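Local coordinates for malarial CLPB2 atpase/hsp101 protein (Plasmodium falciparum, PDB 4IRF) that probably works as an ATP-driven ClpB-type chaperone in protein unfolding and translocation, the part described here being its N-terminal cargo-binding domain, at residues P37-L41 against L121-V127; G10-T16 against P110-V114; K28-N33 against T75-L81. All coordinates share one frame; numbering follows the deposited sequence.

In the fold
All three contacts lie within one small, mostly helical Clp N-terminal domain and tie together pieces that are far apart in sequence. Helix 14-29 enters two of them: interaction 2 holds its start and interaction 3 its end, with centres about 27 Å apart. Interaction 1 is the buried one, its centre about 6 Å from the centre of the chain and 17 to 18 Å from those of the other two. Along the chain, interaction 3 is nested inside the span closed by interaction 2, whereas interaction 1 crosses both. Interactions 1 and 3 also touch, through His39 against His32 and Leu126 against Thr75. Both ends of helix 14-29 are thus fastened to distant loops around a packed core.

Interaction 1 of 3, residues P37-L41 against L121-V127; sequences PIHIL and LSNDELV
Pro37 and Leu121 meet where the first turn of helix 37-46 faces the end of helix 114-121. Methyl CD2 of Leu121 comes within 3.6 Å of Pro37 O and, with its sister CD1, also lies against CG2 of Ile40. Leu121 thus touches two residues on the same side of the helix. Val127 packs farther along: its CG2 rests against the backbone joining Pro37 to Ile38, 3.9 Å from Ile38 N, while CG1 meets CD2 of Leu41. The near-trans chi1 of Leu41 (177°) carries its branch out to that methyl. Together these aliphatic groups make the densely packed, apolar part of the contact, without a direct hydrogen bond between the segments.

The more open side belongs to Asp124, which is partly exposed. Its carboxylate carbon CG lies 3.6 Å from CB of Pro37, the two side chains crossing at about a right angle. OD2 of Asp124 receives Val127 N at 3.1 Å, an N-cap bond that starts helix 125-133, and it also accepts from a water that in turn takes the N-H of Ile38, with 2.8 Å from the water to Asp124 OD2. One oxygen therefore serves the first turns of two helices, directly in one and through water in the other. Leu126, also partly exposed, adds one further touch, CD2 on Ile38 CB at 4.0 Å.

Helix 91-106 adjoins Pro37 and Leu121 through Val93 and Thr96, helix 61-74 meets Ile38 and Leu41 through Leu72 and Ile68, and helix 14-29 packs on Ile40 through Ile19 and Leu20.

Interaction 2 of 3, residues G10-T16 against P110-V114; sequences GKYLNRT and PKVDV
Tyr12 and Val112 form a single beta bridge, and around it two otherwise irregular segments are joined. Val112 N donates to Lys11 O at 2.8 Å, while Leu13 N returns a longer bond to Val112 O at 3.3 Å. That carbonyl oxygen is gripped twice, because the hydroxyl OG1 of Thr16 donates to Val112 O at 2.8 Å from the opposite face of its plane. Side chains reinforce the pairing: CB of Val112 sits over one face of the Tyr12 ring, offset toward the rim and 4.0 Å from its centroid, in a CH-pi contact.

Arg15 and Asp113 supply the charged part. The guanidinium approaches side-on: Arg15 NE donates to Asp113 OD1 (2.8 Å) and Arg15 NH2 to Asp113 OD2 (2.7 Å), so each carboxylate oxygen takes one nitrogen of the guanidinium and the two planes are only 22° apart. Arg15 starts from the position between backbone N and carbonyl carbon (chi1 55°) and then runs extended to NE, which delivers the group to the acid. Leu13 lies beside this pair, its CD1 against the carboxylate carbon, and its CD2 touches CB of Lys111. Farther out, Lys111 NZ reaches Gly10 O at 3.0 Å, from above the carbonyl plane.

The second shell fixes the acid and the ring. Asp113 OD1 also accepts from Val114 N, its OD2 has a salt bridge to Lys148, and the hydroxyl of Tyr12 bonds to Glu101 on helix 91-106. This is an isolated beta bridge in which each bridged segment runs on into a helix, 14-29 and 114-121, and it ties the N-terminal arm of the Clp N-domain to the loop leading into helix 114-121.

Interaction 3 of 3, residues K28-N33 against T75-L81; sequences KSYGHN and TRAGAPL
His32 and Ala77 meet face to methyl: CB of Ala77 stands over the centre of the His32 imidazole, 3.5 Å from its centroid. At its edge the same ring donates from His32 NE2 to Thr75 O at 2.8 Å. That oxygen lies near the ring plane, but the donor sits above the plane of the carbonyl and the bond is bent (132°). A water bound to Thr75 OG1 touches the same nitrogen weakly.

Tyr30 and Arg76 bring two flat groups together. One face of the Arg76 guanidinium lies against Tyr30 CD1, off-centre, with the two planes 34° apart. Arg76 NH2 is 3.5 Å from Tyr30 CE1. A bend at chi3 (-75°) folds the arginine back onto the loop, so that NH1 donates to Ser29 O, tilted from the guanidinium plane, and to Gly78 O, which lies in that plane. NH2 also forms a salt bridge with Glu73 on helix 61-74.

Leu81 lies alongside the helix end, its CG against Gly31 CA and its CD1 3.4 Å from His32 O. The backbones are joined by Ala77 N to Tyr30 O (2.8 Å) and by Leu81 N to Lys28 O (3.0 Å).

Gly31, with positive phi, is the C-prime residue of a Schellman motif ending helix 14-29, and Gly31 N and Leu81 N reach Lys28 O from opposite faces of its plane. At the C-terminal end of this helix the carbonyls of Lys28, Ser29 and Tyr30 thus receive N-H groups of Leu81, Arg76 and Ala77 in turn, and the cationic Arg76, though also paired with Glu73, would probably suit the negative end of the helix dipole.

Interaction 1 of 3, residues P37-L41 against L121-V127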
loop_
_atom_site.group_PDB
_atom_site.type_symbol
_atom_site.label_atom_id
_atom_site.label_comp_id
_atom_site.label_asym_id
_atom_site.label_seq_id
_atom_site.Cartn_x
_atom_site.Cartn_y
_atom_site.Cartn_z
ATOM N N PRO A 37 -7.091 -1.052 -3.162
ATOM C CA PRO A 37 -5.960 -1.228 -2.223
ATOM C C PRO A 37 -4.958 -2.298 -2.649
ATOM O O PRO A 37 -3.755 -2.014 -2.528
ATOM C CB PRO A 37 -6.636 -1.587 -0.917
ATOM C CG PRO A 37 -7.970 -0.813 -0.985
ATOM C CD PRO A 37 -8.370 -1.004 -2.448
ATOM N N ILE A 38 -5.416 -3.433 -3.189
ATOM C CA ILE A 38 -4.486 -4.471 -3.650
ATOM C C ILE A 38 -3.515 -3.924 -4.670
ATOM O O ILE A 38 -2.336 -4.281 -4.664
ATOM C CB ILE A 38 -5.201 -5.722 -4.191
ATOM C CG1 ILE A 38 -4.156 -6.799 -4.523
ATOM C CG2 ILE A 38 -6.035 -5.344 -5.435
ATOM C CD1 ILE A 38 -3.346 -7.229 -3.266
ATOM N N HIS A 39 -3.970 -3.012 -5.543
ATOM C CA HIS A 39 -3.064 -2.406 -6.515
ATOM C C HIS A 39 -2.001 -1.538 -5.878
ATOM O O HIS A 39 -0.857 -1.496 -6.347
ATOM C CB HIS A 39 -3.845 -1.565 -7.525
ATOM C CG HIS A 39 -4.911 -2.331 -8.212
ATOM N ND1 HIS A 39 -6.204 -1.861 -8.357
ATOM C CD2 HIS A 39 -4.878 -3.547 -8.814
ATOM C CE1 HIS A 39 -6.922 -2.777 -8.981
ATOM N NE2 HIS A 39 -6.138 -3.806 -9.281
ATOM N N ILE A 40 -2.390 -0.813 -4.827
ATOM C CA ILE A 40 -1.452 0.002 -4.101
ATOM C C ILE A 40 -0.447 -0.888 -3.382
ATOM O O ILE A 40 0.743 -0.562 -3.388
ATOM C CB ILE A 40 -2.135 0.908 -3.088
ATOM C CG1 ILE A 40 -3.043 1.886 -3.863
ATOM C CG2 ILE A 40 -1.089 1.657 -2.263
ATOM C CD1 ILE A 40 -3.750 2.855 -2.937
ATOM N N LEU A 41 -0.949 -1.982 -2.798
ATOM C CA LEU A 41 -0.039 -2.960 -2.119
ATOM C C LEU A 41 1.011 -3.509 -3.105
ATOM O O LEU A 41 2.210 -3.554 -2.773
ATOM C CB LEU A 41 -0.828 -4.067 -1.424
ATOM C CG LEU A 41 0.104 -5.108 -0.794
ATOM C CD1 LEU A 41 1.013 -4.479 0.231
ATOM C CD2 LEU A 41 -0.675 -6.244 -0.211
ATOM N N LEU A 121 -3.632 0.571 4.318
ATOM C CA LEU A 121 -3.922 -0.601 3.489
ATOM C C LEU A 121 -4.410 -1.801 4.290
ATOM O O LEU A 121 -5.182 -2.627 3.810
ATOM C CB LEU A 121 -2.661 -0.977 2.717
ATOM C CG LEU A 121 -2.313 -0.034 1.596
ATOM C CD1 LEU A 121 -0.926 -0.409 1.068
ATOM C CD2 LEU A 121 -3.393 -0.107 0.463
ATOM N N SER A 122 -3.958 -1.908 5.539
ATOM C CA SER A 122 -4.363 -3.019 6.377
ATOM C C SER A 122 -5.878 -3.038 6.670
ATOM O O SER A 122 -6.407 -4.060 7.080
ATOM C CB SER A 122 -3.529 -3.063 7.656
ATOM O OG SER A 122 -3.883 -2.018 8.546
ATOM N N ASN A 123 -6.581 -1.927 6.421
ATOM C CA ASN A 123 -8.044 -1.929 6.552
ATOM C C ASN A 123 -8.725 -2.790 5.496
ATOM O O ASN A 123 -9.805 -3.354 5.741
ATOM C CB ASN A 123 -8.625 -0.512 6.467
ATOM C CG ASN A 123 -10.159 -0.489 6.505
ATOM O OD1 ASN A 123 -10.839 -0.271 5.490
ATOM N ND2 ASN A 123 -10.704 -0.749 7.664
ATOM N N ASP A 124 -8.130 -2.856 4.313
ATOM C CA ASP A 124 -8.764 -3.574 3.222
ATOM C C ASP A 124 -8.761 -5.078 3.517
ATOM O O ASP A 124 -7.732 -5.633 3.925
ATOM C CB ASP A 124 -8.046 -3.290 1.927
ATOM C CG ASP A 124 -8.671 -3.998 0.760
ATOM O OD1 ASP A 124 -9.813 -3.633 0.352
ATOM O OD2 ASP A 124 -8.020 -4.937 0.233
ATOM N N GLU A 125 -9.902 -5.732 3.317
ATOM C CA GLU A 125 -10.026 -7.141 3.707
ATOM C C GLU A 125 -9.097 -8.059 2.919
ATOM O O GLU A 125 -8.494 -8.969 3.496
ATOM C CB GLU A 125 -11.475 -7.615 3.590
ATOM C CG GLU A 125 -12.455 -6.954 4.554
ATOM C CD GLU A 125 -13.896 -7.232 4.142
ATOM O OE1 GLU A 125 -14.109 -7.594 2.968
ATOM O OE2 GLU A 125 -14.820 -7.120 4.965
ATOM N N LEU A 126 -8.977 -7.827 1.614
ATOM C CA LEU A 126 -8.096 -8.620 0.768
ATOM C C LEU A 126 -6.641 -8.416 1.170
ATOM O O LEU A 126 -5.874 -9.388 1.304
ATOM C CB LEU A 126 -8.295 -8.224 -0.706
ATOM C CG LEU A 126 -7.403 -8.908 -1.744
ATOM C CD1 LEU A 126 -7.511 -10.424 -1.587
ATOM C CD2 LEU A 126 -7.856 -8.485 -3.143
ATOM N N VAL A 127 -6.257 -7.156 1.372
ATOM C CA VAL A 127 -4.873 -6.850 1.738
ATOM C C VAL A 127 -4.616 -7.411 3.122
ATOM O O VAL A 127 -3.549 -7.984 3.369
ATOM C CB VAL A 127 -4.589 -5.344 1.758
ATOM C CG1 VAL A 127 -3.282 -5.054 2.496
ATOM C CG2 VAL A 127 -4.564 -4.768 0.330
HETATM O O HOH W 1 -8.101 -4.545 -2.546
#

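Interaction 2 of 3, residues G10-T16 against P110-V114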
loop_
_atom_site.group_PDB
_atom_site.type_symbol
_atom_site.label_atom_id
_atom_site.label_comp_id
_atom_site.label_asym_id
_atom_site.label_seq_id
_atom_site.Cartn_x
_atom_site.Cartn_y
_atom_site.Cartn_z
ATOM N N GLY A 10 4.177 19.499 0.184
ATOM C CA GLY A 10 2.949 18.666 0.185
ATOM C C GLY A 10 2.682 17.661 1.352
ATOM O O GLY A 10 3.628 17.192 1.871
ATOM N N LYS A 11 1.453 17.365 1.736
ATOM C CA LYS A 11 1.221 16.464 2.875
ATOM C C LYS A 11 1.687 14.995 2.633
ATOM O O LYS A 11 1.972 14.293 3.554
ATOM C CB LYS A 11 -0.220 16.547 3.359
ATOM C CG LYS A 11 -0.960 15.305 3.649
ATOM C CD LYS A 11 -1.394 15.249 5.100
ATOM C CE LYS A 11 -2.780 15.830 5.314
ATOM N NZ LYS A 11 -3.396 15.533 6.648
ATOM N N TYR A 12 1.762 14.584 1.399
ATOM C CA TYR A 12 2.256 13.275 1.078
ATOM C C TYR A 12 3.634 13.379 0.611
ATOM O O TYR A 12 3.863 14.155 -0.201
ATOM C CB TYR A 12 1.445 12.695 -0.047
ATOM C CG TYR A 12 0.162 12.209 0.446
ATOM C CD1 TYR A 12 -0.758 13.046 0.892
ATOM C CD2 TYR A 12 -0.063 10.906 0.536
ATOM C CE1 TYR A 12 -1.933 12.600 1.371
ATOM C CE2 TYR A 12 -1.190 10.436 1.016
ATOM C CZ TYR A 12 -2.145 11.311 1.439
ATOM O OH TYR A 12 -3.304 10.843 1.837
ATOM N N LEU A 13 4.510 12.506 1.085
ATOM C CA LEU A 13 5.836 12.460 0.532
ATOM C C LEU A 13 5.845 12.011 -0.920
ATOM O O LEU A 13 4.989 11.342 -1.366
ATOM C CB LEU A 13 6.736 11.552 1.311
ATOM C CG LEU A 13 6.985 11.896 2.754
ATOM C CD1 LEU A 13 7.827 10.853 3.409
ATOM C CD2 LEU A 13 7.615 13.234 2.874
ATOM N N ASN A 14 6.889 12.385 -1.612
ATOM C CA ASN A 14 7.070 11.953 -2.973
ATOM C C ASN A 14 6.996 10.469 -3.134
ATOM O O ASN A 14 6.462 9.996 -4.051
ATOM C CB ASN A 14 8.407 12.312 -3.486
ATOM C CG ASN A 14 8.392 13.417 -4.457
ATOM O OD1 ASN A 14 8.165 13.251 -5.695
ATOM N ND2 ASN A 14 8.730 14.542 -3.958
ATOM N N ARG A 15 7.697 9.761 -2.279
ATOM C CA ARG A 15 7.727 8.316 -2.410
ATOM C C ARG A 15 6.366 7.710 -2.200
ATOM O O ARG A 15 6.074 6.657 -2.754
ATOM C CB ARG A 15 8.782 7.684 -1.486
ATOM C CG ARG A 15 8.668 8.030 0.006
ATOM C CD ARG A 15 9.748 7.247 0.769
ATOM N NE ARG A 15 9.816 7.508 2.209
ATOM C CZ ARG A 15 10.920 7.938 2.827
ATOM N NH1 ARG A 15 12.021 8.140 2.122
ATOM N NH2 ARG A 15 10.928 8.147 4.139
ATOM N N THR A 16 5.513 8.391 -1.436
ATOM C CA THR A 16 4.173 7.880 -1.188
ATOM C C THR A 16 3.334 8.079 -2.450
ATOM O O THR A 16 2.643 7.159 -2.918
ATOM C CB THR A 16 3.542 8.618 0.017
ATOM O OG1 THR A 16 4.370 8.421 1.174
ATOM C CG2 THR A 16 2.165 8.128 0.291
ATOM N N PRO A 110 4.342 15.034 10.191
ATOM C CA PRO A 110 3.706 16.095 9.407
ATOM C C PRO A 110 3.488 15.672 7.950
ATOM O O PRO A 110 2.736 16.346 7.223
ATOM C CB PRO A 110 4.714 17.240 9.501
ATOM C CG PRO A 110 6.037 16.539 9.620
ATOM C CD PRO A 110 5.785 15.263 10.386
ATOM N N LYS A 111 4.105 14.561 7.541
ATOM C CA LYS A 111 3.835 13.984 6.222
ATOM C C LYS A 111 3.385 12.520 6.278
ATOM O O LYS A 111 3.735 11.775 7.216
ATOM C CB LYS A 111 5.063 14.074 5.324
ATOM C CG LYS A 111 5.847 15.364 5.413
ATOM C CD LYS A 111 5.222 16.465 4.578
ATOM C CE LYS A 111 6.221 17.610 4.399
ATOM N NZ LYS A 111 5.611 18.676 3.572
ATOM N N VAL A 112 2.663 12.099 5.235
ATOM C CA VAL A 112 2.225 10.727 5.103
ATOM C C VAL A 112 3.316 9.923 4.379
ATOM O O VAL A 112 3.631 10.194 3.234
ATOM C CB VAL A 112 0.880 10.628 4.344
ATOM C CG1 VAL A 112 0.400 9.192 4.300
ATOM C CG2 VAL A 112 -0.180 11.503 5.024
ATOM N N ASP A 113 3.915 8.969 5.085
ATOM C CA ASP A 113 4.995 8.146 4.536
ATOM C C ASP A 113 4.480 6.749 4.216
ATOM O O ASP A 113 3.313 6.416 4.429
ATOM C CB ASP A 113 6.172 8.080 5.544
ATOM C CG ASP A 113 7.518 7.846 4.867
ATOM O OD1 ASP A 113 7.554 7.240 3.783
ATOM O OD2 ASP A 113 8.552 8.268 5.431
ATOM N N VAL A 114 5.369 5.906 3.713
ATOM C CA VAL A 114 5.001 4.554 3.328
ATOM C C VAL A 114 4.435 3.705 4.455
ATOM O O VAL A 114 3.527 2.923 4.224
ATOM C CB VAL A 114 6.206 3.843 2.652
ATOM C CG1 VAL A 114 5.806 2.497 2.133
ATOM C CG2 VAL A 114 6.701 4.680 1.504
#

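Interaction 3 of 3, residues K28-N33 against T75-L81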
loop_
_atom_site.group_PDB
_atom_site.type_symbol
_atom_site.label_atom_id
_atom_site.label_comp_id
_atom_site.label_asym_id
_atom_site.label_seq_id
_atom_site.Cartn_x
_atom_site.Cartn_y
_atom_site.Cartn_z
ATOM N N LYS A 28 -4.582 -0.341 -14.090
ATOM C CA LYS A 28 -4.967 -0.392 -15.511
ATOM C C LYS A 28 -4.555 -1.741 -16.133
ATOM O O LYS A 28 -5.251 -2.269 -16.935
ATOM C CB LYS A 28 -4.371 0.752 -16.308
ATOM C CG LYS A 28 -4.880 2.070 -15.826
ATOM C CD LYS A 28 -4.810 3.179 -16.824
ATOM C CE LYS A 28 -3.403 3.441 -17.166
ATOM N NZ LYS A 28 -3.048 2.714 -18.370
ATOM N N SER A 29 -3.410 -2.239 -15.730
ATOM C CA SER A 29 -2.938 -3.511 -16.279
ATOM C C SER A 29 -3.890 -4.665 -15.985
ATOM O O SER A 29 -3.983 -5.635 -16.763
ATOM C CB SER A 29 -1.546 -3.823 -15.749
ATOM O OG SER A 29 -1.046 -4.989 -16.369
ATOM N N TYR A 30 -4.621 -4.555 -14.883
ATOM C CA TYR A 30 -5.626 -5.542 -14.495
ATOM C C TYR A 30 -7.031 -5.106 -14.894
ATOM O O TYR A 30 -8.028 -5.618 -14.380
ATOM C CB TYR A 30 -5.506 -5.884 -12.989
ATOM C CG TYR A 30 -4.277 -6.726 -12.717
ATOM C CD1 TYR A 30 -4.342 -8.127 -12.764
ATOM C CD2 TYR A 30 -3.034 -6.137 -12.505
ATOM C CE1 TYR A 30 -3.201 -8.902 -12.553
ATOM C CE2 TYR A 30 -1.890 -6.906 -12.289
ATOM C CZ TYR A 30 -1.983 -8.284 -12.324
ATOM O OH TYR A 30 -0.866 -9.054 -12.122
ATOM N N GLY A 31 -7.088 -4.168 -15.838
ATOM C CA GLY A 31 -8.326 -3.755 -16.465
ATOM C C GLY A 31 -9.233 -2.942 -15.574
ATOM O O GLY A 31 -10.450 -2.884 -15.813
ATOM N N HIS A 32 -8.669 -2.342 -14.518
ATOM C CA HIS A 32 -9.460 -1.541 -13.588
ATOM C C HIS A 32 -9.375 -0.062 -13.932
ATOM O O HIS A 32 -8.283 0.448 -14.126
ATOM C CB HIS A 32 -8.909 -1.692 -12.175
ATOM C CG HIS A 32 -9.246 -3.001 -11.534
ATOM N ND1 HIS A 32 -10.405 -3.200 -10.821
ATOM C CD2 HIS A 32 -8.572 -4.173 -11.494
ATOM C CE1 HIS A 32 -10.440 -4.447 -10.381
ATOM N NE2 HIS A 32 -9.330 -5.050 -10.762
ATOM N N ASN A 33 -10.513 0.618 -14.018
ATOM C CA ASN A 33 -10.506 2.080 -14.090
ATOM C C ASN A 33 -10.655 2.712 -12.696
ATOM O O ASN A 33 -10.754 3.928 -12.561
ATOM C CB ASN A 33 -11.592 2.612 -15.050
ATOM C CG ASN A 33 -12.987 2.105 -14.707
ATOM O OD1 ASN A 33 -13.177 1.357 -13.749
ATOM N ND2 ASN A 33 -13.982 2.526 -15.496
ATOM N N THR A 75 -8.879 -10.719 -8.812
ATOM C CA THR A 75 -9.713 -9.522 -8.831
ATOM C C THR A 75 -9.640 -8.767 -10.147
ATOM O O THR A 75 -10.180 -7.656 -10.233
ATOM C CB THR A 75 -9.358 -8.571 -7.657
ATOM O OG1 THR A 75 -7.989 -8.171 -7.766
ATOM C CG2 THR A 75 -9.576 -9.285 -6.331
ATOM N N ARG A 76 -9.010 -9.375 -11.155
ATOM C CA ARG A 76 -8.851 -8.773 -12.489
ATOM C C ARG A 76 -10.201 -8.360 -13.056
ATOM O O ARG A 76 -11.170 -9.126 -12.984
ATOM C CB ARG A 76 -8.169 -9.752 -13.463
ATOM C CG ARG A 76 -7.985 -9.177 -14.875
ATOM C CD ARG A 76 -7.350 -10.150 -15.839
ATOM N NE ARG A 76 -5.915 -10.322 -15.632
ATOM C CZ ARG A 76 -4.990 -9.504 -16.125
ATOM N NH1 ARG A 76 -5.348 -8.432 -16.817
ATOM N NH2 ARG A 76 -3.705 -9.733 -15.901
ATOM N N ALA A 77 -10.264 -7.144 -13.606
ATOM C CA ALA A 77 -11.529 -6.591 -14.088
ATOM C C ALA A 77 -11.623 -6.634 -15.614
ATOM O O ALA A 77 -12.699 -6.385 -16.191
ATOM C CB ALA A 77 -11.694 -5.172 -13.579
ATOM N N GLY A 78 -10.500 -6.932 -16.260
ATOM C CA GLY A 78 -10.437 -6.994 -17.711
ATOM C C GLY A 78 -9.024 -7.106 -18.240
ATOM O O GLY A 78 -8.053 -7.153 -17.479
ATOM N N ALA A 79 -8.894 -7.174 -19.561
ATOM C CA ALA A 79 -7.591 -7.087 -20.207
ATOM C C ALA A 79 -6.968 -5.724 -19.908
ATOM O O ALA A 79 -7.683 -4.787 -19.545
ATOM C CB ALA A 79 -7.748 -7.307 -21.691
ATOM N N PRO A 80 -5.635 -5.599 -20.032
ATOM C CA PRO A 80 -5.026 -4.286 -19.779
ATOM C C PRO A 80 -5.707 -3.120 -20.513
ATOM O O PRO A 80 -6.013 -3.236 -21.704
ATOM C CB PRO A 80 -3.598 -4.475 -20.285
ATOM C CG PRO A 80 -3.320 -5.913 -19.996
ATOM C CD PRO A 80 -4.611 -6.640 -20.267
ATOM N N LEU A 81 -5.981 -2.028 -19.804
ATOM C CA LEU A 81 -6.546 -0.828 -20.419
ATOM C C LEU A 81 -5.413 -0.024 -21.055
ATOM O O LEU A 81 -4.257 -0.116 -20.618
ATOM C CB LEU A 81 -7.277 0.027 -19.373
ATOM C CG LEU A 81 -8.284 -0.698 -18.477
ATOM C CD1 LEU A 81 -8.994 0.237 -17.492
ATOM C CD2 LEU A 81 -9.285 -1.430 -19.319
HETATM O O HOH W 2 -12.036 -3.536 -18.066
HETATM O O HOH W 3 -6.902 -6.677 -9.922
#